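Local coordinates for protein catalase (Corynebacterium glutamicum, PDB 4B7H) that breaks down hydrogen peroxide to water and oxygen at a haem iron, a reaction inhibited by nitric oxide, and also binds NADPH, at residues P316-F319 and F320-I323. Sequence-based numbering, arbitrary orientation.
Sequences PRNF and FAQI
Asn318 is the N-cap of a short helix: its OD1 accepts a hydrogen bond from Ala321 N at 2.9 Å, nearly straight (169°), with the donor tilted from the amide plane. With CG anti to the backbone N (chi1 179°), the amide turns forward over the helix start, and Ala321 CB lies 3.4 Å from the same OD1. The Gln322 chain, extended beyond CG, reaches back to the cap residue and the one before it, where OE1 accepts from two backbone N-H groups. Asn318 N, 3.1 Å from Gln322 OE1, approaches from above the carbonyl plane; Arg317 N, 2.7 Å from that oxygen, makes a bent, weak bond. Gln322 NE2 donates to Val10 O, so both ends of this buried amide are held. Main-chain bonds from Gln322 N to Asn318 O and from Ile323 N to Phe319 O (2.8 Å) close the turn. Ile323 CB sits over the centre of one face of the Phe319 ring, and CG2 comes within 4.2 Å of Phe319 CE2, while CG1 meets Pro316 CG at 4.0 Å. This side chain lies about 7 Å from a bound haem. The loop of Pro316 to Asn318 leads from strand 305-314 into helix 319-324; Pro316 and Ile323 rest on Phe77 of strand 73-82, Arg317 forms a salt bridge with Asp11, and Phe389 of a second subunit packs on Asn318, Ala321 and Gln322.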
loop_
_atom_site.group_PDB
_atom_site.type_symbol
_atom_site.label_atom_id
_atom_site.label_comp_id
_atom_site.label_asym_id
_atom_site.label_seq_id
_atom_site.Cartn_x
_atom_site.Cartn_y
_atom_site.Cartn_z
ATOM N N PRO A 316 -17.163 -7.433 -20.961
ATOM C CA PRO A 316 -15.727 -7.452 -20.647
ATOM C C PRO A 316 -15.103 -8.835 -20.896
ATOM O O PRO A 316 -15.805 -9.851 -20.833
ATOM C CB PRO A 316 -15.691 -7.134 -19.146
ATOM C CG PRO A 316 -17.041 -7.513 -18.631
ATOM C CD PRO A 316 -18.001 -7.257 -19.761
ATOM N N ARG A 317 -13.803 -8.864 -21.172
ATOM C CA ARG A 317 -13.063 -10.122 -21.251
ATOM C C ARG A 317 -12.758 -10.658 -19.853
ATOM O O ARG A 317 -12.774 -11.866 -19.633
ATOM C CB ARG A 317 -11.741 -9.931 -21.995
ATOM C CG ARG A 317 -11.830 -9.217 -23.327
ATOM C CD ARG A 317 -12.449 -10.073 -24.395
ATOM N NE ARG A 317 -12.223 -9.516 -25.730
ATOM C CZ ARG A 317 -13.071 -9.654 -26.742
ATOM N NH1 ARG A 317 -14.206 -10.319 -26.569
ATOM N NH2 ARG A 317 -12.793 -9.119 -27.924
ATOM N N ASN A 318 -12.459 -9.754 -18.920
ATOM C CA ASN A 318 -12.131 -10.128 -17.547
ATOM C C ASN A 318 -12.707 -9.055 -16.628
ATOM O O ASN A 318 -12.325 -7.884 -16.722
ATOM C CB ASN A 318 -10.609 -10.282 -17.358
ATOM C CG ASN A 318 -10.218 -10.644 -15.927
ATOM O OD1 ASN A 318 -10.460 -9.875 -14.997
ATOM N ND2 ASN A 318 -9.588 -11.806 -15.749
ATOM N N PHE A 319 -13.655 -9.459 -15.786
ATOM C CA PHE A 319 -14.437 -8.549 -14.961
ATOM C C PHE A 319 -13.557 -7.722 -14.018
ATOM O O PHE A 319 -13.676 -6.507 -13.958
ATOM C CB PHE A 319 -15.473 -9.355 -14.172
ATOM C CG PHE A 319 -16.375 -8.517 -13.317
ATOM C CD1 PHE A 319 -16.024 -8.201 -12.013
ATOM C CD2 PHE A 319 -17.583 -8.055 -13.814
ATOM C CE1 PHE A 319 -16.859 -7.427 -11.221
ATOM C CE2 PHE A 319 -18.427 -7.279 -13.026
ATOM C CZ PHE A 319 -18.057 -6.963 -11.731
ATOM N N PHE A 320 -12.685 -8.381 -13.263
ATOM C CA PHE A 320 -11.842 -7.662 -12.315
ATOM C C PHE A 320 -10.921 -6.692 -13.045
ATOM O O PHE A 320 -10.814 -5.514 -12.676
ATOM C CB PHE A 320 -11.016 -8.630 -11.463
ATOM C CG PHE A 320 -10.090 -7.938 -10.498
ATOM C CD1 PHE A 320 -10.528 -7.609 -9.222
ATOM C CD2 PHE A 320 -8.791 -7.604 -10.869
ATOM C CE1 PHE A 320 -9.677 -6.972 -8.320
ATOM C CE2 PHE A 320 -7.937 -6.963 -9.978
ATOM C CZ PHE A 320 -8.387 -6.644 -8.702
ATOM N N ALA A 321 -10.247 -7.181 -14.084
ATOM C CA ALA A 321 -9.223 -6.371 -14.736
ATOM C C ALA A 321 -9.792 -5.145 -15.437
ATOM O O ALA A 321 -9.124 -4.112 -15.503
ATOM C CB ALA A 321 -8.410 -7.204 -15.714
ATOM N N GLN A 322 -11.010 -5.268 -15.968
ATOM C CA GLN A 322 -11.582 -4.244 -16.845
ATOM C C GLN A 322 -12.742 -3.450 -16.254
ATOM O O GLN A 322 -13.031 -2.351 -16.727
ATOM C CB GLN A 322 -11.998 -4.875 -18.176
ATOM C CG GLN A 322 -10.809 -5.433 -18.932
ATOM C CD GLN A 322 -11.217 -6.194 -20.165
ATOM O OE1 GLN A 322 -12.171 -6.969 -20.141
ATOM N NE2 GLN A 322 -10.493 -5.983 -21.252
ATOM N N ILE A 323 -13.411 -4.011 -15.247
ATOM C CA ILE A 323 -14.537 -3.342 -14.590
ATOM C C ILE A 323 -14.167 -2.931 -13.162
ATOM O O ILE A 323 -14.273 -1.756 -12.804
ATOM C CB ILE A 323 -15.828 -4.195 -14.594
ATOM C CG1 ILE A 323 -16.217 -4.572 -16.028
ATOM C CG2 ILE A 323 -16.956 -3.455 -13.894
ATOM C CD1 ILE A 323 -16.487 -3.388 -16.948
#